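Local coordinates for protein esterase E25 (Uncultured bacterium, PDB 4Q05) that probably hydrolyses ester bonds, as a dimeric alpha/beta hydrolase of the bacterial hormone-sensitive lipase family, at residues S103-H108 with Y118-E123; I200-S205 with D225-L230; D168-P173 with R181-T186; R254-Y259 with D302-A307. All blocks are in the same frame, centred on the assembly; numbering follows the deposited sequence.

Contact 1: residues S103-H108 with Y118-E123; sequences SVSVEH and YVTPVE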
loop_
_atom_site.group_PDB
_atom_site.type_symbol
_atom_site.label_atom_id
_atom_site.label_comp_id
_atom_site.label_asym_id
_atom_site.label_seq_id
_atom_site.Cartn_x
_atom_site.Cartn_y
_atom_site.Cartn_z
ATOM N N SER A 103 7.294 2.644 -31.129
ATOM C CA SER A 103 8.432 2.063 -31.817
ATOM C C SER A 103 8.967 0.867 -31.033
ATOM O O SER A 103 10.172 0.707 -30.869
ATOM C CB SER A 103 9.528 3.115 -32.003
ATOM O OG SER A 103 9.086 4.144 -32.875
ATOM N N VAL A 104 8.061 0.035 -30.539
ATOM C CA VAL A 104 8.463 -1.178 -29.859
ATOM C C VAL A 104 8.372 -2.328 -30.850
ATOM O O VAL A 104 7.376 -2.479 -31.551
ATOM C CB VAL A 104 7.587 -1.461 -28.624
ATOM C CG1 VAL A 104 8.090 -2.695 -27.903
ATOM C CG2 VAL A 104 7.620 -0.272 -27.680
ATOM N N SER A 105 9.438 -3.111 -30.935
ATOM C CA SER A 105 9.445 -4.291 -31.784
ATOM C C SER A 105 8.810 -5.425 -30.998
ATOM O O SER A 105 9.224 -5.705 -29.873
ATOM C CB SER A 105 10.888 -4.643 -32.166
ATOM O OG SER A 105 11.003 -5.989 -32.580
ATOM N N VAL A 106 7.794 -6.060 -31.582
ATOM C CA VAL A 106 7.190 -7.239 -30.977
ATOM C C VAL A 106 7.236 -8.418 -31.937
ATOM O O VAL A 106 6.564 -8.420 -32.972
ATOM C CB VAL A 106 5.736 -6.993 -30.567
ATOM C CG1 VAL A 106 5.172 -8.240 -29.912
ATOM C CG2 VAL A 106 5.651 -5.790 -29.625
ATOM N N GLU A 107 8.025 -9.427 -31.593
ATOM C CA GLU A 107 8.286 -10.517 -32.535
ATOM C C GLU A 107 8.042 -11.874 -31.917
ATOM O O GLU A 107 8.645 -12.208 -30.893
ATOM C CB GLU A 107 9.725 -10.453 -33.046
ATOM C CG GLU A 107 10.007 -9.242 -33.936
ATOM C CD GLU A 107 9.397 -9.370 -35.324
ATOM O OE1 GLU A 107 8.803 -10.430 -35.638
ATOM O OE2 GLU A 107 9.515 -8.410 -36.107
ATOM N N HIS A 108 7.171 -12.653 -32.551
ATOM C CA HIS A 108 6.854 -13.986 -32.080
ATOM C C HIS A 108 8.035 -14.903 -32.304
ATOM O O HIS A 108 8.768 -14.764 -33.280
ATOM C CB HIS A 108 5.649 -14.547 -32.830
ATOM C CG HIS A 108 5.191 -15.877 -32.319
ATOM N ND1 HIS A 108 4.722 -16.062 -31.036
ATOM C CD2 HIS A 108 5.144 -17.092 -32.913
ATOM C CE1 HIS A 108 4.397 -17.332 -30.863
ATOM N NE2 HIS A 108 4.643 -17.977 -31.988
ATOM N N TYR A 118 9.394 -11.575 -28.298
ATOM C CA TYR A 118 10.537 -10.718 -28.040
ATOM C C TYR A 118 10.079 -9.282 -28.202
ATOM O O TYR A 118 9.620 -8.894 -29.267
ATOM C CB TYR A 118 11.662 -11.006 -29.022
ATOM C CG TYR A 118 12.282 -12.372 -28.842
ATOM C CD1 TYR A 118 11.723 -13.491 -29.444
ATOM C CD2 TYR A 118 13.430 -12.542 -28.069
ATOM C CE1 TYR A 118 12.291 -14.739 -29.282
ATOM C CE2 TYR A 118 14.000 -13.789 -27.903
ATOM C CZ TYR A 118 13.426 -14.882 -28.511
ATOM O OH TYR A 118 13.986 -16.129 -28.352
ATOM N N VAL A 119 10.205 -8.508 -27.136
ATOM C CA VAL A 119 9.675 -7.151 -27.080
ATOM C C VAL A 119 10.853 -6.230 -26.828
ATOM O O VAL A 119 11.433 -6.233 -25.744
ATOM C CB VAL A 119 8.615 -7.004 -25.961
ATOM C CG1 VAL A 119 8.033 -5.566 -25.923
ATOM C CG2 VAL A 119 7.485 -8.016 -26.156
ATOM N N THR A 120 11.237 -5.483 -27.858
ATOM C CA THR A 120 12.422 -4.637 -27.800
ATOM C C THR A 120 12.030 -3.172 -27.950
ATOM O O THR A 120 11.471 -2.780 -28.973
ATOM C CB THR A 120 13.407 -4.996 -28.930
ATOM O OG1 THR A 120 13.495 -6.419 -29.047
ATOM C CG2 THR A 120 14.788 -4.428 -28.650
ATOM N N PRO A 121 12.317 -2.358 -26.924
ATOM C CA PRO A 121 11.992 -0.929 -26.959
ATOM C C PRO A 121 13.075 -0.179 -27.723
ATOM O O PRO A 121 14.150 -0.739 -27.882
ATOM C CB PRO A 121 12.051 -0.541 -25.484
ATOM C CG PRO A 121 13.103 -1.417 -24.923
ATOM C CD PRO A 121 13.013 -2.734 -25.681
ATOM N N VAL A 122 12.814 1.045 -28.176
ATOM C CA VAL A 122 13.840 1.797 -28.903
ATOM C C VAL A 122 14.978 2.199 -27.992
ATOM O O VAL A 122 16.106 2.381 -28.439
ATOM C CB VAL A 122 13.289 3.079 -29.549
ATOM C CG1 VAL A 122 12.817 2.801 -30.961
ATOM C CG2 VAL A 122 12.181 3.673 -28.697
ATOM N N GLU A 123 14.677 2.357 -26.711
ATOM C CA GLU A 123 15.687 2.797 -25.769
ATOM C C GLU A 123 15.854 1.779 -24.656
ATOM O O GLU A 123 14.935 1.534 -23.884
ATOM C CB GLU A 123 15.311 4.166 -25.195
ATOM C CG GLU A 123 16.329 4.774 -24.238
ATOM C CD GLU A 123 15.850 6.103 -23.657
ATOM O OE1 GLU A 123 14.882 6.675 -24.202
ATOM O OE2 GLU A 123 16.425 6.563 -22.647
HETATM O O HOH W 1 12.357 -0.915 -31.331
HETATM O O HOH W 2 11.659 -7.611 -30.739
#

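Contact 2: residues I200-S205 with D225-L230; sequences IALGGS and DLPGAL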
loop_
_atom_site.group_PDB
_atom_site.type_symbol
_atom_site.label_atom_id
_atom_site.label_comp_id
_atom_site.label_asym_id
_atom_site.label_seq_id
_atom_site.Cartn_x
_atom_site.Cartn_y
_atom_site.Cartn_z
ATOM N N ILE A 200 18.577 -11.414 -14.953
ATOM C CA ILE A 200 17.195 -11.604 -15.363
ATOM C C ILE A 200 16.215 -11.113 -14.317
ATOM O O ILE A 200 16.320 -11.467 -13.136
ATOM C CB ILE A 200 16.920 -13.088 -15.662
ATOM C CG1 ILE A 200 17.735 -13.532 -16.881
ATOM C CG2 ILE A 200 15.420 -13.338 -15.881
ATOM C CD1 ILE A 200 17.570 -14.997 -17.210
ATOM N N ALA A 201 15.267 -10.284 -14.752
ATOM C CA ALA A 201 14.097 -9.980 -13.938
ATOM C C ALA A 201 12.930 -10.821 -14.454
ATOM O O ALA A 201 12.847 -11.137 -15.632
ATOM C CB ALA A 201 13.755 -8.475 -13.971
ATOM N N LEU A 202 12.036 -11.194 -13.561
ATOM C CA LEU A 202 10.930 -12.043 -13.934
ATOM C C LEU A 202 9.651 -11.515 -13.324
ATOM O O LEU A 202 9.586 -11.220 -12.129
ATOM C CB LEU A 202 11.179 -13.459 -13.400
ATOM C CG LEU A 202 9.998 -14.431 -13.445
ATOM C CD1 LEU A 202 9.666 -14.782 -14.888
ATOM C CD2 LEU A 202 10.287 -15.699 -12.640
ATOM N N GLY A 203 8.607 -11.422 -14.121
ATOM C CA GLY A 203 7.322 -11.209 -13.510
ATOM C C GLY A 203 6.275 -10.646 -14.417
ATOM O O GLY A 203 6.393 -10.680 -15.636
ATOM N N GLY A 204 5.220 -10.146 -13.796
ATOM C CA GLY A 204 4.068 -9.669 -14.529
ATOM C C GLY A 204 2.931 -9.502 -13.557
ATOM O O GLY A 204 3.143 -9.104 -12.419
ATOM N N SER A 205 1.728 -9.851 -13.981
ATOM C CA SER A 205 0.557 -9.444 -13.239
ATOM C C SER A 205 -0.454 -10.564 -13.133
ATOM O O SER A 205 -0.392 -11.543 -13.881
ATOM C CB SER A 205 -0.057 -8.220 -13.912
ATOM O OG SER A 205 -0.387 -8.530 -15.256
ATOM N N ASP A 225 19.346 -21.437 -9.788
ATOM C CA ASP A 225 19.638 -20.011 -9.698
ATOM C C ASP A 225 18.360 -19.180 -9.878
ATOM O O ASP A 225 17.498 -19.524 -10.681
ATOM C CB ASP A 225 20.673 -19.619 -10.745
ATOM C CG ASP A 225 22.087 -20.066 -10.379
ATOM O OD1 ASP A 225 22.260 -20.779 -9.370
ATOM O OD2 ASP A 225 23.029 -19.697 -11.112
ATOM N N LEU A 226 18.243 -18.088 -9.131
ATOM C CA LEU A 226 17.019 -17.278 -9.144
ATOM C C LEU A 226 17.201 -16.016 -9.958
ATOM O O LEU A 226 18.320 -15.556 -10.146
ATOM C CB LEU A 226 16.632 -16.883 -7.724
ATOM C CG LEU A 226 16.509 -18.031 -6.725
ATOM C CD1 LEU A 226 16.153 -17.478 -5.350
ATOM C CD2 LEU A 226 15.461 -19.009 -7.196
ATOM N N PRO A 227 16.094 -15.431 -10.434
ATOM C CA PRO A 227 16.211 -14.139 -11.121
ATOM C C PRO A 227 16.810 -13.087 -10.188
ATOM O O PRO A 227 16.731 -13.239 -8.968
ATOM C CB PRO A 227 14.750 -13.778 -11.443
ATOM C CG PRO A 227 14.024 -15.061 -11.450
ATOM C CD PRO A 227 14.703 -15.912 -10.398
ATOM N N GLY A 228 17.403 -12.043 -10.757
ATOM C CA GLY A 228 17.939 -10.951 -9.970
ATOM C C GLY A 228 16.856 -10.089 -9.334
ATOM O O GLY A 228 17.107 -9.393 -8.353
ATOM N N ALA A 229 15.653 -10.127 -9.892
ATOM C CA ALA A 229 14.548 -9.312 -9.376
ATOM C C ALA A 229 13.210 -9.859 -9.858
ATOM O O ALA A 229 13.141 -10.493 -10.913
ATOM C CB ALA A 229 14.699 -7.869 -9.829
ATOM N N LEU A 230 12.149 -9.618 -9.090
ATOM C CA LEU A 230 10.815 -10.015 -9.521
ATOM C C LEU A 230 9.948 -8.787 -9.618
ATOM O O LEU A 230 10.128 -7.840 -8.857
ATOM C CB LEU A 230 10.170 -10.956 -8.511
ATOM C CG LEU A 230 10.908 -12.237 -8.167
ATOM C CD1 LEU A 230 10.012 -13.069 -7.255
ATOM C CD2 LEU A 230 11.276 -13.009 -9.434
#

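Contact 3: residues D168-P173 with R181-T186; sequences DYRMPP and RDDVFT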
loop_
_atom_site.group_PDB
_atom_site.type_symbol
_atom_site.label_atom_id
_atom_site.label_comp_id
_atom_site.label_asym_id
_atom_site.label_seq_id
_atom_site.Cartn_x
_atom_site.Cartn_y
_atom_site.Cartn_z
ATOM N N ASP A 168 4.223 -16.744 -23.784
ATOM C CA ASP A 168 2.863 -17.049 -24.180
ATOM C C ASP A 168 2.586 -18.492 -23.753
ATOM O O ASP A 168 2.517 -19.412 -24.569
ATOM C CB ASP A 168 2.749 -16.863 -25.689
ATOM C CG ASP A 168 1.412 -17.288 -26.234
ATOM O OD1 ASP A 168 0.431 -17.388 -25.468
ATOM O OD2 ASP A 168 1.346 -17.515 -27.452
ATOM N N TYR A 169 2.447 -18.676 -22.450
ATOM C CA TYR A 169 2.337 -20.001 -21.879
ATOM C C TYR A 169 0.990 -20.614 -22.191
ATOM O O TYR A 169 -0.004 -19.903 -22.362
ATOM C CB TYR A 169 2.554 -19.943 -20.364
ATOM C CG TYR A 169 1.805 -18.816 -19.674
ATOM C CD1 TYR A 169 0.473 -18.961 -19.313
ATOM C CD2 TYR A 169 2.436 -17.608 -19.386
ATOM C CE1 TYR A 169 -0.219 -17.940 -18.676
ATOM C CE2 TYR A 169 1.751 -16.571 -18.744
ATOM C CZ TYR A 169 0.422 -16.752 -18.392
ATOM O OH TYR A 169 -0.263 -15.751 -17.746
ATOM N N ARG A 170 0.963 -21.938 -22.255
ATOM C CA ARG A 170 -0.263 -22.664 -22.554
ATOM C C ARG A 170 -1.224 -22.541 -21.381
ATOM O O ARG A 170 -0.814 -22.647 -20.220
ATOM C CB ARG A 170 0.047 -24.149 -22.830
ATOM C CG ARG A 170 0.757 -24.439 -24.159
ATOM C CD ARG A 170 1.262 -25.899 -24.218
ATOM N NE ARG A 170 2.202 -26.169 -23.134
ATOM C CZ ARG A 170 2.289 -27.314 -22.457
ATOM N NH1 ARG A 170 1.490 -28.333 -22.748
ATOM N NH2 ARG A 170 3.186 -27.435 -21.478
ATOM N N MET A 171 -2.503 -22.337 -21.682
ATOM C CA MET A 171 -3.497 -22.088 -20.653
ATOM C C MET A 171 -4.694 -23.024 -20.765
ATOM O O MET A 171 -4.974 -23.553 -21.836
ATOM C CB MET A 171 -4.003 -20.643 -20.767
ATOM C CG MET A 171 -2.993 -19.570 -20.386
ATOM S SD MET A 171 -3.741 -17.918 -20.540
ATOM C CE MET A 171 -3.940 -17.814 -22.320
ATOM N N PRO A 172 -5.427 -23.211 -19.659
ATOM C CA PRO A 172 -6.726 -23.883 -19.763
ATOM C C PRO A 172 -7.638 -23.044 -20.654
ATOM O O PRO A 172 -7.393 -21.837 -20.802
ATOM C CB PRO A 172 -7.253 -23.869 -18.321
ATOM C CG PRO A 172 -6.073 -23.568 -17.457
ATOM C CD PRO A 172 -5.141 -22.741 -18.295
ATOM N N PRO A 173 -8.705 -23.646 -21.209
ATOM C CA PRO A 173 -9.153 -25.029 -20.989
ATOM C C PRO A 173 -8.401 -26.062 -21.826
ATOM O O PRO A 173 -8.402 -27.233 -21.456
ATOM C CB PRO A 173 -10.615 -24.988 -21.448
ATOM C CG PRO A 173 -10.624 -23.968 -22.524
ATOM C CD PRO A 173 -9.688 -22.887 -22.006
ATOM N N ARG A 181 2.722 -23.475 -15.946
ATOM C CA ARG A 181 3.869 -23.594 -15.059
ATOM C C ARG A 181 5.047 -24.214 -15.806
ATOM O O ARG A 181 6.169 -23.696 -15.763
ATOM C CB ARG A 181 3.475 -24.457 -13.860
ATOM C CG ARG A 181 4.607 -25.043 -13.023
ATOM C CD ARG A 181 3.990 -25.968 -11.974
ATOM N NE ARG A 181 4.931 -26.367 -10.937
ATOM C CZ ARG A 181 5.093 -25.729 -9.781
ATOM N NH1 ARG A 181 4.372 -24.643 -9.495
ATOM N NH2 ARG A 181 5.983 -26.179 -8.908
ATOM N N ASP A 182 4.786 -25.322 -16.493
ATOM C CA ASP A 182 5.837 -26.034 -17.225
ATOM C C ASP A 182 6.494 -25.142 -18.272
ATOM O O ASP A 182 7.723 -25.102 -18.392
ATOM C CB ASP A 182 5.279 -27.301 -17.901
ATOM C CG ASP A 182 4.926 -28.402 -16.901
ATOM O OD1 ASP A 182 5.364 -28.326 -15.730
ATOM O OD2 ASP A 182 4.204 -29.342 -17.293
ATOM N N ASP A 183 5.666 -24.436 -19.034
ATOM C CA ASP A 183 6.165 -23.525 -20.058
ATOM C C ASP A 183 7.060 -22.440 -19.501
ATOM O O ASP A 183 8.126 -22.147 -20.062
ATOM C CB ASP A 183 5.015 -22.890 -20.829
ATOM C CG ASP A 183 4.336 -23.874 -21.756
ATOM O OD1 ASP A 183 4.847 -25.009 -21.863
ATOM O OD2 ASP A 183 3.311 -23.509 -22.370
ATOM N N VAL A 184 6.646 -21.834 -18.399
ATOM C CA VAL A 184 7.491 -20.804 -17.818
ATOM C C VAL A 184 8.813 -21.414 -17.362
ATOM O O VAL A 184 9.881 -20.883 -17.648
ATOM C CB VAL A 184 6.789 -20.047 -16.682
ATOM C CG1 VAL A 184 7.753 -19.088 -16.036
ATOM C CG2 VAL A 184 5.586 -19.291 -17.245
ATOM N N PHE A 185 8.745 -22.555 -16.691
ATOM C CA PHE A 185 9.969 -23.225 -16.259
ATOM C C PHE A 185 10.873 -23.571 -17.447
ATOM O O PHE A 185 12.087 -23.370 -17.400
ATOM C CB PHE A 185 9.624 -24.479 -15.464
ATOM C CG PHE A 185 10.822 -25.247 -15.000
ATOM C CD1 PHE A 185 11.591 -24.780 -13.952
ATOM C CD2 PHE A 185 11.175 -26.438 -15.609
ATOM C CE1 PHE A 185 12.699 -25.484 -13.518
ATOM C CE2 PHE A 185 12.281 -27.150 -15.179
ATOM C CZ PHE A 185 13.040 -26.673 -14.129
ATOM N N THR A 186 10.270 -24.077 -18.519
ATOM C CA THR A 186 11.021 -24.467 -19.713
ATOM C C THR A 186 11.808 -23.301 -20.276
ATOM O O THR A 186 12.997 -23.417 -20.560
ATOM C CB THR A 186 10.072 -25.013 -20.806
ATOM O OG1 THR A 186 9.536 -26.268 -20.384
ATOM C CG2 THR A 186 10.801 -25.212 -22.116
HETATM O O HOH W 3 3.477 -21.941 -25.360
#

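Contact 4: residues R254-Y259 with D302-A307; sequences RNLVTY and DLLLSA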
loop_
_atom_site.group_PDB
_atom_site.type_symbol
_atom_site.label_atom_id
_atom_site.label_comp_id
_atom_site.label_asym_id
_atom_site.label_seq_id
_atom_site.Cartn_x
_atom_site.Cartn_y
_atom_site.Cartn_z
ATOM N N ARG A 254 -12.951 -1.492 -11.657
ATOM C CA ARG A 254 -13.671 -1.378 -12.930
ATOM C C ARG A 254 -13.308 -2.492 -13.903
ATOM O O ARG A 254 -13.988 -2.686 -14.911
ATOM C CB ARG A 254 -13.396 -0.027 -13.581
ATOM C CG ARG A 254 -11.978 0.098 -14.111
ATOM C CD ARG A 254 -11.557 1.537 -14.329
ATOM N NE ARG A 254 -10.256 1.539 -14.983
ATOM C CZ ARG A 254 -10.028 1.974 -16.217
ATOM N NH1 ARG A 254 -11.016 2.503 -16.928
ATOM N NH2 ARG A 254 -8.805 1.892 -16.726
ATOM N N ASN A 255 -12.237 -3.223 -13.603
ATOM C CA ASN A 255 -11.767 -4.253 -14.506
ATOM C C ASN A 255 -12.195 -5.660 -14.116
ATOM O O ASN A 255 -12.815 -6.356 -14.918
ATOM C CB ASN A 255 -10.253 -4.156 -14.700
ATOM C CG ASN A 255 -9.826 -2.768 -15.140
ATOM O OD1 ASN A 255 -8.908 -2.168 -14.575
ATOM N ND2 ASN A 255 -10.519 -2.234 -16.134
ATOM N N LEU A 256 -11.862 -6.085 -12.900
ATOM C CA LEU A 256 -12.305 -7.381 -12.409
ATOM C C LEU A 256 -13.748 -7.318 -11.904
ATOM O O LEU A 256 -14.496 -8.302 -11.996
ATOM C CB LEU A 256 -11.380 -7.883 -11.300
ATOM C CG LEU A 256 -9.946 -8.213 -11.718
ATOM C CD1 LEU A 256 -9.122 -8.693 -10.520
ATOM C CD2 LEU A 256 -9.969 -9.267 -12.820
ATOM N N VAL A 257 -14.126 -6.148 -11.394
ATOM C CA VAL A 257 -15.456 -5.890 -10.828
ATOM C C VAL A 257 -15.805 -6.721 -9.591
ATOM O O VAL A 257 -16.132 -6.170 -8.544
ATOM C CB VAL A 257 -16.600 -6.050 -11.868
ATOM C CG1 VAL A 257 -17.902 -5.595 -11.261
ATOM C CG2 VAL A 257 -16.320 -5.249 -13.133
ATOM N N THR A 258 -15.774 -8.042 -9.723
ATOM C CA THR A 258 -16.146 -8.924 -8.629
ATOM C C THR A 258 -15.453 -10.273 -8.772
ATOM O O THR A 258 -15.115 -10.698 -9.876
ATOM C CB THR A 258 -17.683 -9.125 -8.561
ATOM O OG1 THR A 258 -18.018 -9.934 -7.433
ATOM C CG2 THR A 258 -18.202 -9.803 -9.824
ATOM N N TYR A 259 -15.232 -10.934 -7.644
ATOM C CA TYR A 259 -14.676 -12.269 -7.628
ATOM C C TYR A 259 -15.720 -13.263 -8.124
ATOM O O TYR A 259 -15.386 -14.236 -8.798
ATOM C CB TYR A 259 -14.283 -12.621 -6.203
ATOM C CG TYR A 259 -13.727 -14.011 -6.017
ATOM C CD1 TYR A 259 -12.364 -14.246 -6.113
ATOM C CD2 TYR A 259 -14.560 -15.081 -5.712
ATOM C CE1 TYR A 259 -11.840 -15.518 -5.927
ATOM C CE2 TYR A 259 -14.051 -16.357 -5.525
ATOM C CZ TYR A 259 -12.690 -16.569 -5.638
ATOM O OH TYR A 259 -12.164 -17.827 -5.450
ATOM N N ASP A 302 -8.149 -1.653 -6.512
ATOM C CA ASP A 302 -7.808 -2.976 -7.020
ATOM C C ASP A 302 -8.511 -4.054 -6.209
ATOM O O ASP A 302 -8.396 -4.077 -4.977
ATOM C CB ASP A 302 -6.304 -3.163 -6.898
ATOM C CG ASP A 302 -5.766 -4.318 -7.736
ATOM O OD1 ASP A 302 -6.541 -5.202 -8.179
ATOM O OD2 ASP A 302 -4.535 -4.330 -7.937
ATOM N N LEU A 303 -9.223 -4.946 -6.894
ATOM C CA LEU A 303 -9.829 -6.105 -6.246
ATOM C C LEU A 303 -8.744 -6.980 -5.628
ATOM O O LEU A 303 -9.009 -7.708 -4.670
ATOM C CB LEU A 303 -10.635 -6.940 -7.250
ATOM C CG LEU A 303 -11.692 -7.869 -6.653
ATOM C CD1 LEU A 303 -12.894 -7.045 -6.203
ATOM C CD2 LEU A 303 -12.128 -8.964 -7.656
ATOM N N LEU A 304 -7.531 -6.907 -6.182
ATOM C CA LEU A 304 -6.400 -7.690 -5.668
ATOM C C LEU A 304 -5.440 -6.859 -4.810
ATOM O O LEU A 304 -4.297 -7.269 -4.561
ATOM C CB LEU A 304 -5.611 -8.353 -6.801
ATOM C CG LEU A 304 -6.444 -9.263 -7.717
ATOM C CD1 LEU A 304 -5.534 -9.982 -8.708
ATOM C CD2 LEU A 304 -7.209 -10.269 -6.880
ATOM N N LEU A 305 -5.899 -5.704 -4.359
ATOM C CA LEU A 305 -5.113 -4.913 -3.412
ATOM C C LEU A 305 -4.634 -5.782 -2.237
ATOM O O LEU A 305 -3.454 -5.772 -1.896
ATOM C CB LEU A 305 -5.937 -3.730 -2.904
ATOM C CG LEU A 305 -5.370 -2.966 -1.708
ATOM C CD1 LEU A 305 -4.003 -2.365 -2.037
ATOM C CD2 LEU A 305 -6.355 -1.882 -1.235
ATOM N N SER A 306 -5.553 -6.537 -1.628
ATOM C CA SER A 306 -5.217 -7.389 -0.488
ATOM C C SER A 306 -4.193 -8.451 -0.886
ATOM O O SER A 306 -3.212 -8.689 -0.168
ATOM C CB SER A 306 -6.481 -8.061 0.092
ATOM O OG SER A 306 -7.287 -7.126 0.784
ATOM N N ALA A 307 -4.413 -9.099 -2.025
ATOM C CA ALA A 307 -3.472 -10.126 -2.482
ATOM C C ALA A 307 -2.079 -9.521 -2.577
ATOM O O ALA A 307 -1.069 -10.164 -2.255
ATOM C CB ALA A 307 -3.898 -10.698 -3.853
#

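Contact 1: residues S103-H108 with Y118-E123
Glu-107 O lies at the edge of the Tyr-118 ring, near its plane, with CD1 the nearest ring atom at 3.6 Å. The ring comes to this carbonyl because CG of Tyr-118 stands beside its own backbone N (chi1 -67°), and that N donates to the same oxygen. The two residues form a hydrogen-bonded pair of an antiparallel beta hairpin, and Ser-105 with Thr-120 forms the next such pair, tied by Ser-105 N to Thr-120 O (2.8 Å) and Thr-120 N to Ser-105 O (2.9 Å). These four side chains share one face, where polar groups and a tyrosine hydroxyl suit contact with solvent. There a water donates to Tyr-118 O (2.8 Å) and is hydrogen-bonded to Thr-120 OG1.

The other face is apolar. Val-106 and Val-119 make the non-hydrogen-bonded pair between the two polar ones, and Val-104 adds a third branched side chain: its CG1, anti to N, presses tightly on Val-119 CG1 at 3.5 Å. Valine fits here, since its two methyls fill the face while its CB branching favours the extended backbone. At the end of the ladder a second water donates to Thr-120 O and to the O of Ser-103 (2.8 Å), the positive-phi residue of the Schellman motif that ends helix 91-102.

The valine face packs against helix 151-160, with Val-104 and Val-106 on Ile-154 and Val-119 on Ala-157. Strand 105-111 is the outermost on this side of the sheet within the chain, whereas strand 114-120 goes on to bond with strand 164-168 through Val-119 and Val-164.

Contact 2: residues I200-S205 with D225-L230
Ile-200 O receives the N-H of Gly-228 at 2.7 Å, nearly along the C=O axis although the bond is bent at the hydrogen (134°). Pro-227 CB also rests 3.3 Å from this oxygen, so the proline-glycine corner is fitted against the start of strand 200-205. Its sister strand, 229-235, begins right after that corner. The two run parallel in the central sheet as a beta-alpha-beta crossover through helix 206-221.

Ala-201 pairs with Ala-229, CB to CB at 4.3 Å. Alanine suits a place wedged between neighbouring strands, for the Ala-201 methyl also meets Phe-133 of strand 132-136. Leu-202 N then donates to Ala-229 O (3.0 Å), while its side chain turns to the other face. Leu-202 CB meets Pro-227 CG at 3.8 Å and Leu-230 CD2 at 4.0 Å. With CG anti to N (chi1 168°), the isobutyl group also reaches Pro-227 through CD2 and packs against Thr-212 and Leu-215 of the crossover helix.

Gly-203 adopts a backbone shape in which a CB would jam against the preceding carbonyl oxygen, so only glycine is comfortable there. Gly-204 follows, the first glycine of what is probably the nucleophile elbow, with Ser-206 at its centre.

Chemically the contact is neutral: two peptide bonds join the segments, strand 132-136 bonds Ala-201 and Gly-203, and aliphatic carbons fill the rest, which probably holds the strand leading to the elbow firmly.

Contact 3: residues D168-P173 with R181-T186
Arg-170 and Asp-183 make a side-on, two-nitrogen salt bridge, the aspartate buried and the arginine partly exposed, in the alpha/beta hydrolase fold, where the loop between strand 164-168 and helix 179-194 meets that helix. Starting at the backbone, Arg-170 N donates to Asp-183 OD2 at 2.8 Å, on the anti side of the carboxylate. The arginine side chain wraps round the same oxygen: CB passes it at 3.4 Å, CG at 3.3 Å and CD at 3.7 Å. CG sits beside N (chi1 -72°), and a bend at chi3 swings the head back, so that NE also reaches OD2, at 3.0 Å and from the syn side. At the tip NH2 takes the other oxygen, OD1, also at 3.0 Å but from above the carboxylate plane, in keeping with the 40° between the two flat groups. The carboxylate lies at the edge of the guanidinium, near its plane. Asp-182 CB lies near NH2, and its carboxylate would probably add to the negative field round the arginine.

An aspartate suits this site because its short chain holds both oxygens firmly at the helix surface; with an asparagine here, which offers one acceptor and no charge, the guanidinium would probably be left without its charge mate and the head freer to turn.

One residue earlier, Tyr-169 CB touches Asp-183 CB at 3.9 Å. The tyrosine ring runs alongside Val-184 toward the core, where it stacks on His-137 and its OH bonds to His-137 O. A water held by Asp-168 O makes a weak bond to Asp-183 OD2, at 3.4 Å.

Contact 4: residues R254-Y259 with D302-A307
Leu-303 holds CG anti to its backbone N (chi1 -160°), and Leu-256 holds CG beside its own N with the chain extended beyond (chi2 180°); these settings bring the two leucines together. The site belongs to the alpha/beta hydrolase fold: the turn after strand 294-299, leading into helix 305-317, packs on the loop before helix 262-271. Leu-303 CD2 is pushed into the bend of that loop, 3.9 Å from Leu-256 CB and 3.7 Å from Thr-258 C, with Tyr-259 N equally near. Leu-256 CD1 in turn touches both Leu-303 CB (4.0 Å) and Leu-304 CG (3.9 Å), its side chain crossing that of Leu-304 at about a right angle.

Leucine suits position 303 because it is long enough to reach the backbone at Thr-258 and Tyr-259 while offering only apolar atoms to this buried contact. The loop bends sharply there in a gamma turn, Leu-256 O accepting from Thr-258 N, with Val-257 at the centre in a positive-phi conformation uncommon for valine. Asp-253, just before the loop segment, ties both segments together, accepting the N-H of Leu-303 through OD2 and that of Leu-256 through OD1. At the far end of 302-307, Ser-306 OG bonds to Glu-328 of the second subunit.

Asp-302 starts a type I turn next to His-332, a position consistent with the acid of the catalytic triad in this family. Its OD2 is engaged by Thr-298 and Thr-234, while OD1 forms an Asx turn: Leu-304 N donates to it over 2.8 Å from above the carboxylate plane, 61° out of it.

Overall arrangement
Along the chain the order is contact 1, 3, 2, 4. Contacts 1 and 2 belong to one sheet, at its hairpin edge and in its middle, their centres about 19 Å apart. Contact 3 lies on the link from strand 164-168 through helix 179-194 to strand 200-205, its nearest atoms about 5 Å from each of them. Contact 4 lies across the chain's centre from both, yet its nearest atoms approach contact 2 to about 7 Å. Strand 200-205 leads to the probable nucleophile elbow, which Tyr-169 of contact 3 touches, and Asp-302 of contact 4 stands where an acid partner would be expected, so contacts 2, 3 and 4 probably border the active site.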